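Local structure of endo-beta-1,4-glucanase (5H4U) at residues Y107-T112 and Q119-Q124; V85-A90 and R208-L213; S70-N75 and Q153-A158. The protein hydrolyses internal beta-1,4-glucosidic linkages in carboxymethylcellulose, lichenan and barley beta-glucan, and cleaves cello-oligosaccharides of four to six glucose units, but not cellotriose or cellobiose. All coordinates share one frame; numbering follows the deposited sequence.

Contact 1. Residues Y107-T112 and Q119-Q124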
loop_
_atom_site.group_PDB
_atom_site.type_symbol
_atom_site.label_atom_id
_atom_site.label_comp_id
_atom_site.label_asym_id
_atom_site.label_seq_id
_atom_site.Cartn_x
_atom_site.Cartn_y
_atom_site.Cartn_z
ATOM N N TYR A 107 0.426 8.385 -8.119
ATOM C CA TYR A 107 -0.686 9.303 -8.152
ATOM C C TYR A 107 -0.546 10.198 -6.934
ATOM O O TYR A 107 -0.146 9.730 -5.864
ATOM C CB TYR A 107 -2.015 8.523 -8.182
ATOM C CG TYR A 107 -2.080 7.535 -9.341
ATOM C CD1 TYR A 107 -1.432 6.316 -9.275
ATOM C CD2 TYR A 107 -2.771 7.839 -10.514
ATOM C CE1 TYR A 107 -1.468 5.444 -10.319
ATOM C CE2 TYR A 107 -2.815 6.961 -11.564
ATOM C CZ TYR A 107 -2.163 5.760 -11.459
ATOM O OH TYR A 107 -2.205 4.844 -12.487
ATOM N N GLU A 108 -0.759 11.496 -7.124
ATOM C CA GLU A 108 -0.910 12.405 -6.000
ATOM C C GLU A 108 -2.379 12.783 -5.868
ATOM O O GLU A 108 -3.037 13.130 -6.856
ATOM C CB GLU A 108 -0.032 13.642 -6.108
ATOM C CG GLU A 108 -0.781 14.880 -6.429
ATOM C CD GLU A 108 0.069 16.127 -6.328
ATOM O OE1 GLU A 108 -0.527 17.140 -5.907
ATOM O OE2 GLU A 108 1.301 16.097 -6.608
ATOM N N MET A 109 -2.902 12.645 -4.661
ATOM C CA MET A 109 -4.312 12.825 -4.382
ATOM C C MET A 109 -4.500 13.896 -3.321
ATOM O O MET A 109 -3.694 14.019 -2.384
ATOM C CB MET A 109 -4.978 11.470 -3.964
ATOM C CG MET A 109 -4.226 10.548 -2.943
ATOM S SD MET A 109 -4.892 8.817 -2.876
ATOM C CE MET A 109 -4.911 8.439 -1.164
ATOM N N THR A 110 -5.546 14.693 -3.508
ATOM C CA THR A 110 -6.015 15.637 -2.513
ATOM C C THR A 110 -7.251 15.028 -1.874
ATOM O O THR A 110 -8.233 14.726 -2.563
ATOM C CB THR A 110 -6.356 16.997 -3.116
ATOM O OG1 THR A 110 -5.220 17.498 -3.819
ATOM C CG2 THR A 110 -6.707 17.981 -2.001
ATOM N N PHE A 111 -7.182 14.808 -0.569
ATOM C CA PHE A 111 -8.332 14.266 0.122
ATOM C C PHE A 111 -9.461 15.276 0.130
ATOM O O PHE A 111 -9.243 16.487 0.254
ATOM C CB PHE A 111 -7.943 13.821 1.519
ATOM C CG PHE A 111 -7.019 12.667 1.488
ATOM C CD1 PHE A 111 -7.479 11.437 1.069
ATOM C CD2 PHE A 111 -5.690 12.821 1.798
ATOM C CE1 PHE A 111 -6.646 10.380 1.010
ATOM C CE2 PHE A 111 -4.854 11.777 1.742
ATOM C CZ PHE A 111 -5.327 10.541 1.351
ATOM N N THR A 112 -10.672 14.762 -0.034
ATOM C CA THR A 112 -11.831 15.587 -0.313
ATOM C C THR A 112 -12.872 15.619 0.808
ATOM O O THR A 112 -13.725 16.501 0.805
ATOM C CB THR A 112 -12.443 15.093 -1.648
ATOM O OG1 THR A 112 -11.732 15.660 -2.726
ATOM C CG2 THR A 112 -13.876 15.426 -1.814
ATOM N N GLN A 119 -5.634 17.686 2.551
ATOM C CA GLN A 119 -4.294 17.144 2.651
ATOM C C GLN A 119 -3.943 16.341 1.405
ATOM O O GLN A 119 -4.808 15.871 0.659
ATOM C CB GLN A 119 -4.137 16.270 3.906
ATOM C CG GLN A 119 -4.425 16.976 5.219
ATOM C CD GLN A 119 -4.202 16.082 6.442
ATOM O OE1 GLN A 119 -3.375 15.169 6.415
ATOM N NE2 GLN A 119 -4.938 16.348 7.524
ATOM N N LYS A 120 -2.647 16.226 1.169
ATOM C CA LYS A 120 -2.100 15.704 -0.063
ATOM C C LYS A 120 -1.294 14.457 0.253
ATOM O O LYS A 120 -0.382 14.497 1.086
ATOM C CB LYS A 120 -1.194 16.716 -0.747
ATOM C CG LYS A 120 -1.840 17.866 -1.448
ATOM C CD LYS A 120 -1.026 18.103 -2.723
ATOM C CE LYS A 120 -0.840 19.574 -3.089
ATOM N NZ LYS A 120 0.607 19.863 -3.378
ATOM N N MET A 121 -1.598 13.363 -0.429
ATOM C CA MET A 121 -0.790 12.167 -0.280
ATOM C C MET A 121 -0.379 11.658 -1.650
ATOM O O MET A 121 -1.188 11.621 -2.583
ATOM C CB MET A 121 -1.530 11.078 0.468
ATOM C CG MET A 121 -0.671 9.872 0.713
ATOM S SD MET A 121 -1.590 8.519 1.456
ATOM C CE MET A 121 -0.232 7.409 1.871
ATOM N N ILE A 122 0.865 11.216 -1.757
ATOM C CA ILE A 122 1.405 10.693 -2.999
ATOM C C ILE A 122 1.702 9.222 -2.769
ATOM O O ILE A 122 2.423 8.858 -1.824
ATOM C CB ILE A 122 2.653 11.469 -3.433
ATOM C CG1 ILE A 122 2.332 12.959 -3.471
ATOM C CG2 ILE A 122 3.109 11.019 -4.795
ATOM C CD1 ILE A 122 3.489 13.827 -3.844
ATOM N N VAL A 123 1.089 8.369 -3.586
ATOM C CA VAL A 123 1.258 6.929 -3.444
ATOM C C VAL A 123 1.841 6.374 -4.731
ATOM O O VAL A 123 1.614 6.898 -5.830
ATOM C CB VAL A 123 -0.061 6.202 -3.070
ATOM C CG1 VAL A 123 -0.574 6.716 -1.746
ATOM C CG2 VAL A 123 -1.105 6.387 -4.139
ATOM N N GLN A 124 2.617 5.309 -4.579
ATOM C CA GLN A 124 2.971 4.446 -5.685
ATOM C C GLN A 124 2.122 3.185 -5.620
ATOM O O GLN A 124 1.989 2.563 -4.557
ATOM C CB GLN A 124 4.447 4.079 -5.676
ATOM C CG GLN A 124 4.825 3.317 -6.946
ATOM C CD GLN A 124 6.253 2.859 -6.960
ATOM O OE1 GLN A 124 6.883 2.734 -5.916
ATOM N NE2 GLN A 124 6.769 2.573 -8.150
#
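Tyr107 and Val123 face each other as an antiparallel hydrogen-bonded pair. Tyr107 N reaches Val123 O at 3.0 Å, and Val123 N returns a bond to Tyr107 O. Met109 and Met121 make a second such pair, with Met109 N to Met121 O at 2.9 Å and Met121 N to Met109 O. A fifth backbone bond runs from Phe111 N to Gln119 O at 2.9 Å. Glu108 with Ile122 and Thr110 with Lys120 are the non-hydrogen-bonded pairs between them. Here CA-H groups point at carbonyl oxygens, as from Lys120 CA to Met109 O at 3.3 Å.

Charge is confined to the face that carries Glu108, Thr110, Lys120 and Ile122. Glu108 OE1 lies 3.9 Å from Lys120 NZ, a long salt bridge. The same oxygen is nearer to the aliphatic part of the lysine, 3.4 Å from Lys120 CD. The base of the Glu108 side chain is apolar in its contacts: its CB rests against Ile122 CG1 at 3.6 Å.

Apolar packing dominates the other face, where Tyr107, Met109, Met121 and Val123 lie. Phe111 CG stands anti to its carbonyl carbon (chi1 -67°). This torsion helps turn the ring toward strand 120-124, where it crosses Met121 obliquely, its CE2 3.6 Å from Met121 CB. Met121 CG is anti to the backbone N (chi1 -176°), and the chain runs out extended, away from the partner strand. Leu139 touches both methionines, and Phe137 meets the Tyr107 ring edge-to-face.

The two strands form a beta hairpin, and strand 201-207 pairs antiparallel with the other edge of 106-111. Such a mixed, curled sheet with a hydrophobic interior fits the double-psi beta-barrel of glycosyl hydrolase family 45.

Contact 2. Residues V85-A90 and R208-L213; sequences VGYGFA and RCPTIL
Leu213 CG is anti to its carbonyl carbon (chi1 -76°), which helps direct the branch to strand 85-90; CD1 goes to Tyr87 and CD2 to Phe89. In Ile212 the CG1 branch is anti to the backbone N (chi1 -161°). That leaves CG2 as the branch turned to Tyr87.

Ile212 CG2 sits over one face of the Tyr87 ring, 4.1 Å from the ring centroid. This is a CH-pi contact, displaced from the centre toward the rim near CD1 and CE1. The two side chains cross at about a right angle. Leu213 CD1 approaches the same ring differently. It lies in the ring plane at the edge, 4.0 Å from Tyr87 CD1. Pro210 CG comes to the edge as well, near the ring plane, 4.0 Å from Tyr87 CE1. The CD1-CE1 part of the ring thus meets three apolar groups, one over a face and two at the edge, all from residues 210-213.

The second methyl of Leu213 serves the other aromatic ring. CD2 lies over one face of Phe89, 4.0 Å from the ring centroid and 28° off the normal. It also lies 3.4 Å from Gly88 O, beside the strand backbone. Gly88 has no side chain, and a CB there would point away from the helix.

The turn begins with Pro210 at the N-cap, and Leu213 N bonds to Pro210 O at 3.1 Å. The neighbouring Cys209 is tied by a disulfide to Cys106 at the start of strand 106-111. Phe80 of strand 80-82 adds further apolar contact with Ile212 and Leu213.

No hydrogen bond joins the two segments. Helix 211-217 is held to strand 85-94 here by methyl, proline and aromatic packing, so the fit depends on side-chain shape and ring orientation rather than on polar pairing.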
loop_
_atom_site.group_PDB
_atom_site.type_symbol
_atom_site.label_atom_id
_atom_site.label_comp_id
_atom_site.label_asym_id
_atom_site.label_seq_id
_atom_site.Cartn_x
_atom_site.Cartn_y
_atom_site.Cartn_z
ATOM N N VAL A 85 3.535 16.474 3.414
ATOM C CA VAL A 85 2.958 15.660 2.358
ATOM C C VAL A 85 3.030 14.207 2.775
ATOM O O VAL A 85 4.066 13.745 3.270
ATOM C CB VAL A 85 3.680 15.878 1.022
ATOM C CG1 VAL A 85 2.933 15.169 -0.096
ATOM C CG2 VAL A 85 3.784 17.359 0.739
ATOM N N GLY A 86 1.922 13.488 2.584
ATOM C CA GLY A 86 1.930 12.066 2.801
ATOM C C GLY A 86 2.544 11.318 1.633
ATOM O O GLY A 86 2.546 11.781 0.487
ATOM N N TYR A 87 3.096 10.147 1.947
ATOM C CA TYR A 87 3.718 9.278 0.961
ATOM C C TYR A 87 3.405 7.839 1.319
ATOM O O TYR A 87 3.298 7.495 2.493
ATOM C CB TYR A 87 5.232 9.493 0.871
ATOM C CG TYR A 87 5.563 10.765 0.158
ATOM C CD1 TYR A 87 5.691 10.793 -1.213
ATOM C CD2 TYR A 87 5.714 11.961 0.860
ATOM C CE1 TYR A 87 5.973 11.965 -1.872
ATOM C CE2 TYR A 87 5.994 13.146 0.207
ATOM C CZ TYR A 87 6.124 13.137 -1.160
ATOM O OH TYR A 87 6.397 14.309 -1.826
ATOM N N GLY A 88 3.212 7.005 0.311
ATOM C CA GLY A 88 2.967 5.616 0.621
ATOM C C GLY A 88 2.797 4.783 -0.623
ATOM O O GLY A 88 3.108 5.202 -1.741
ATOM N N PHE A 89 2.305 3.584 -0.393
ATOM C CA PHE A 89 2.053 2.625 -1.444
ATOM C C PHE A 89 0.595 2.190 -1.361
ATOM O O PHE A 89 -0.052 2.304 -0.315
ATOM C CB PHE A 89 3.063 1.473 -1.321
ATOM C CG PHE A 89 4.494 1.954 -1.339
ATOM C CD1 PHE A 89 5.202 2.022 -2.531
ATOM C CD2 PHE A 89 5.107 2.410 -0.178
ATOM C CE1 PHE A 89 6.500 2.502 -2.562
ATOM C CE2 PHE A 89 6.408 2.895 -0.202
ATOM C CZ PHE A 89 7.108 2.939 -1.389
ATOM N N ALA A 90 0.060 1.740 -2.486
ATOM C CA ALA A 90 -1.361 1.452 -2.524
ATOM C C ALA A 90 -1.671 0.387 -3.565
ATOM O O ALA A 90 -0.909 0.146 -4.507
ATOM C CB ALA A 90 -2.174 2.710 -2.812
ATOM N N ARG A 208 4.763 11.743 -12.221
ATOM C CA ARG A 208 5.972 10.948 -12.346
ATOM C C ARG A 208 6.486 10.590 -10.951
ATOM O O ARG A 208 6.505 11.435 -10.047
ATOM C CB ARG A 208 7.034 11.706 -13.139
ATOM C CG ARG A 208 8.207 10.853 -13.525
ATOM C CD ARG A 208 9.004 11.457 -14.654
ATOM N NE ARG A 208 9.795 10.423 -15.317
ATOM C CZ ARG A 208 9.462 9.797 -16.449
ATOM N NH1 ARG A 208 8.354 10.101 -17.124
ATOM N NH2 ARG A 208 10.261 8.861 -16.919
ATOM N N CYS A 209 6.838 9.324 -10.760
ATOM C CA CYS A 209 7.061 8.818 -9.415
ATOM C C CYS A 209 8.252 9.523 -8.764
ATOM O O CYS A 209 9.341 9.565 -9.346
ATOM C CB CYS A 209 7.280 7.306 -9.461
ATOM S SG CYS A 209 5.749 6.262 -9.466
ATOM N N PRO A 210 8.095 10.081 -7.568
ATOM C CA PRO A 210 9.240 10.713 -6.902
ATOM C C PRO A 210 10.254 9.673 -6.451
ATOM O O PRO A 210 9.916 8.522 -6.175
ATOM C CB PRO A 210 8.607 11.420 -5.703
ATOM C CG PRO A 210 7.363 10.606 -5.405
ATOM C CD PRO A 210 6.885 10.055 -6.719
ATOM N N THR A 211 11.518 10.094 -6.375
ATOM C CA THR A 211 12.556 9.176 -5.923
ATOM C C THR A 211 12.387 8.785 -4.468
ATOM O O THR A 211 12.931 7.761 -4.055
ATOM C CB THR A 211 13.957 9.765 -6.081
ATOM O OG1 THR A 211 14.075 10.931 -5.258
ATOM C CG2 THR A 211 14.239 10.125 -7.529
ATOM N N ILE A 212 11.669 9.572 -3.666
ATOM C CA ILE A 212 11.523 9.143 -2.285
ATOM C C ILE A 212 10.631 7.914 -2.170
ATOM O O ILE A 212 10.707 7.194 -1.171
ATOM C CB ILE A 212 11.063 10.292 -1.366
ATOM C CG1 ILE A 212 11.397 9.908 0.079
ATOM C CG2 ILE A 212 9.615 10.696 -1.602
ATOM C CD1 ILE A 212 11.224 10.971 1.075
ATOM N N LEU A 213 9.807 7.635 -3.175
ATOM C CA LEU A 213 9.065 6.382 -3.237
ATOM C C LEU A 213 9.832 5.315 -4.027
ATOM O O LEU A 213 10.019 4.192 -3.549
ATOM C CB LEU A 213 7.681 6.641 -3.858
ATOM C CG LEU A 213 6.641 7.306 -2.947
ATOM C CD1 LEU A 213 5.379 7.707 -3.713
ATOM C CD2 LEU A 213 6.282 6.406 -1.762
#

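Contact 3. Residues S70-N75 and Q153-A158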
loop_
_atom_site.group_PDB
_atom_site.type_symbol
_atom_site.label_atom_id
_atom_site.label_comp_id
_atom_site.label_asym_id
_atom_site.label_seq_id
_atom_site.Cartn_x
_atom_site.Cartn_y
_atom_site.Cartn_z
ATOM N N SER A 70 7.261 -17.796 0.579
ATOM C CA SER A 70 8.031 -17.158 1.633
ATOM C C SER A 70 8.347 -15.684 1.373
ATOM O O SER A 70 9.237 -15.138 2.025
ATOM C CB SER A 70 9.310 -17.966 1.845
ATOM O OG SER A 70 10.054 -18.014 0.643
ATOM N N SER A 71 7.666 -15.030 0.444
ATOM C CA SER A 71 7.923 -13.637 0.097
ATOM C C SER A 71 6.832 -12.717 0.640
ATOM O O SER A 71 5.643 -13.010 0.507
ATOM C CB SER A 71 8.014 -13.500 -1.416
ATOM O OG SER A 71 7.932 -12.158 -1.804
ATOM N N TYR A 72 7.229 -11.581 1.216
ATOM C CA TYR A 72 6.288 -10.664 1.869
ATOM C C TYR A 72 6.521 -9.230 1.413
ATOM O O TYR A 72 7.485 -8.931 0.700
ATOM C CB TYR A 72 6.397 -10.756 3.397
ATOM C CG TYR A 72 6.039 -12.130 3.905
ATOM C CD1 TYR A 72 4.729 -12.438 4.245
ATOM C CD2 TYR A 72 6.981 -13.127 3.988
ATOM C CE1 TYR A 72 4.383 -13.680 4.680
ATOM C CE2 TYR A 72 6.648 -14.372 4.417
ATOM C CZ TYR A 72 5.346 -14.647 4.773
ATOM O OH TYR A 72 5.003 -15.901 5.205
ATOM N N VAL A 73 5.605 -8.338 1.807
ATOM C CA VAL A 73 5.815 -6.910 1.576
ATOM C C VAL A 73 6.893 -6.391 2.524
ATOM O O VAL A 73 7.014 -6.837 3.673
ATOM C CB VAL A 73 4.501 -6.116 1.727
ATOM C CG1 VAL A 73 3.903 -6.321 3.085
ATOM C CG2 VAL A 73 4.748 -4.614 1.463
ATOM N N CYS A 74 7.667 -5.416 2.051
ATOM C CA CYS A 74 8.819 -4.930 2.802
ATOM C C CYS A 74 8.409 -3.882 3.837
ATOM O O CYS A 74 7.510 -3.065 3.599
ATOM C CB CYS A 74 9.855 -4.349 1.840
ATOM S SG CYS A 74 10.632 -5.541 0.647
ATOM N N ASN A 75 9.097 -3.900 4.991
ATOM C CA ASN A 75 8.847 -2.913 6.040
ATOM C C ASN A 75 8.973 -1.521 5.451
ATOM O O ASN A 75 8.288 -0.581 5.872
ATOM C CB ASN A 75 9.844 -3.096 7.183
ATOM C CG ASN A 75 9.632 -4.386 7.963
ATOM O OD1 ASN A 75 8.510 -4.825 8.142
ATOM N ND2 ASN A 75 10.721 -4.994 8.433
ATOM N N GLN A 153 -0.458 -13.551 9.494
ATOM C CA GLN A 153 -0.240 -14.563 10.517
ATOM C C GLN A 153 1.054 -15.320 10.235
ATOM O O GLN A 153 1.875 -15.517 11.136
ATOM C CB GLN A 153 -1.418 -15.547 10.610
ATOM C CG GLN A 153 -1.133 -16.666 11.634
ATOM C CD GLN A 153 -2.335 -17.544 11.981
ATOM O OE1 GLN A 153 -3.135 -17.224 12.875
ATOM N NE2 GLN A 153 -2.444 -18.681 11.287
ATOM N N SER A 154 1.303 -15.657 8.975
ATOM C CA SER A 154 2.497 -16.418 8.679
ATOM C C SER A 154 3.736 -15.538 8.718
ATOM O O SER A 154 4.825 -16.042 8.993
ATOM C CB SER A 154 2.328 -17.150 7.341
ATOM O OG SER A 154 2.957 -16.493 6.266
ATOM N N GLN A 155 3.610 -14.229 8.479
ATOM C CA GLN A 155 4.818 -13.410 8.514
ATOM C C GLN A 155 5.156 -12.956 9.925
ATOM O O GLN A 155 6.326 -12.984 10.317
ATOM C CB GLN A 155 4.693 -12.178 7.605
ATOM C CG GLN A 155 5.741 -11.092 7.882
ATOM C CD GLN A 155 5.824 -9.996 6.811
ATOM O OE1 GLN A 155 4.833 -9.612 6.190
ATOM N NE2 GLN A 155 7.015 -9.447 6.642
ATOM N N TRP A 156 4.143 -12.589 10.714
ATOM C CA TRP A 156 4.339 -11.933 12.002
ATOM C C TRP A 156 3.654 -12.618 13.164
ATOM O O TRP A 156 3.762 -12.125 14.288
ATOM C CB TRP A 156 3.798 -10.503 11.945
ATOM C CG TRP A 156 4.430 -9.640 10.925
ATOM C CD1 TRP A 156 3.853 -9.171 9.791
ATOM C CD2 TRP A 156 5.747 -9.076 10.971
ATOM N NE1 TRP A 156 4.725 -8.372 9.116
ATOM C CE2 TRP A 156 5.896 -8.291 9.819
ATOM C CE3 TRP A 156 6.808 -9.160 11.880
ATOM C CZ2 TRP A 156 7.061 -7.603 9.534
ATOM C CZ3 TRP A 156 7.970 -8.472 11.603
ATOM C CH2 TRP A 156 8.093 -7.710 10.428
ATOM N N GLY A 157 2.887 -13.679 12.929
ATOM C CA GLY A 157 2.138 -14.285 14.011
ATOM C C GLY A 157 0.919 -13.514 14.454
ATOM O O GLY A 157 0.451 -13.711 15.579
ATOM N N ALA A 158 0.359 -12.668 13.585
ATOM C CA ALA A 158 -0.861 -11.933 13.896
ATOM C C ALA A 158 -2.033 -12.897 14.068
ATOM O O ALA A 158 -1.930 -14.073 13.731
ATOM C CB ALA A 158 -1.141 -10.924 12.788
#
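Gln155 lies against Tyr72, packing helix 152-156 onto loop 70-75, which lies between strands 19-27 and 80-82 of the family 45 fold, probably a double-psi beta-barrel. Gln155 CB sits over one face of the Tyr72 ring, 3.6 Å from the centroid, in a CH-pi contact shifted toward the CD1-CE1 rim. Gln155 CG is anti to the backbone N (chi1 164°), and the extended chain carries the amide back along the tyrosine to its CB. Ring and amide planes are 36° apart. At the other end of the ring, Tyr72 OH hydrogen-bonds Ser154 OG, which lies in the ring plane. The modelled length of this bond is too short to be trusted. Beside this group, Asn75 OD1 approaches the edge of the Trp156 indole, 3.4 Å from Trp156 CZ2.

The second shell fixes the polar ends. Gln155 NE2 bonds to Ala52 O, and Asn75 ND2 bonds to Asn55 OD1 and Asn53 O. An alanine in place of Gln155 would keep the CB over the ring but would probably leave Ala52 O without this donor and open a gap beside Tyr72 CB.

Further out, the disulfide between Cys74 and Cys50 and a backbone bond of Tyr72 with Cys50 tie the loop to Cys50, close in sequence to Ala52, Asn53 and Asn55, which hold the amides. Trp156 also packs on Pro180. The helix ends at Trp156; Gly157 follows with positive phi (75°), and its N bonds to Gln153 O at 2.8 Å.

Contacts 1 and 2 adjoin, their centres 9 Å apart, because strands 120-128 and 85-94 are parallel neighbours in one sheet. Two probable hydrogen bonds join them: Ile122 N to Gly86 O and Gln124 N to Gly88 O, each 2.9 Å. Contact 3 lies on the opposite side of the chain's centre. Its centre is about 27 Å from that of contact 1 and 22 Å from that of contact 2. The Val73 side chain is about 6 Å from that of Asp29, the probable nucleophile. The Phe89 side chain is about 11 Å from that of Asp29 and 10 Å from that of Asp138, the probable proton donor. The Met109 side chain is about 9 Å from that of Asp138.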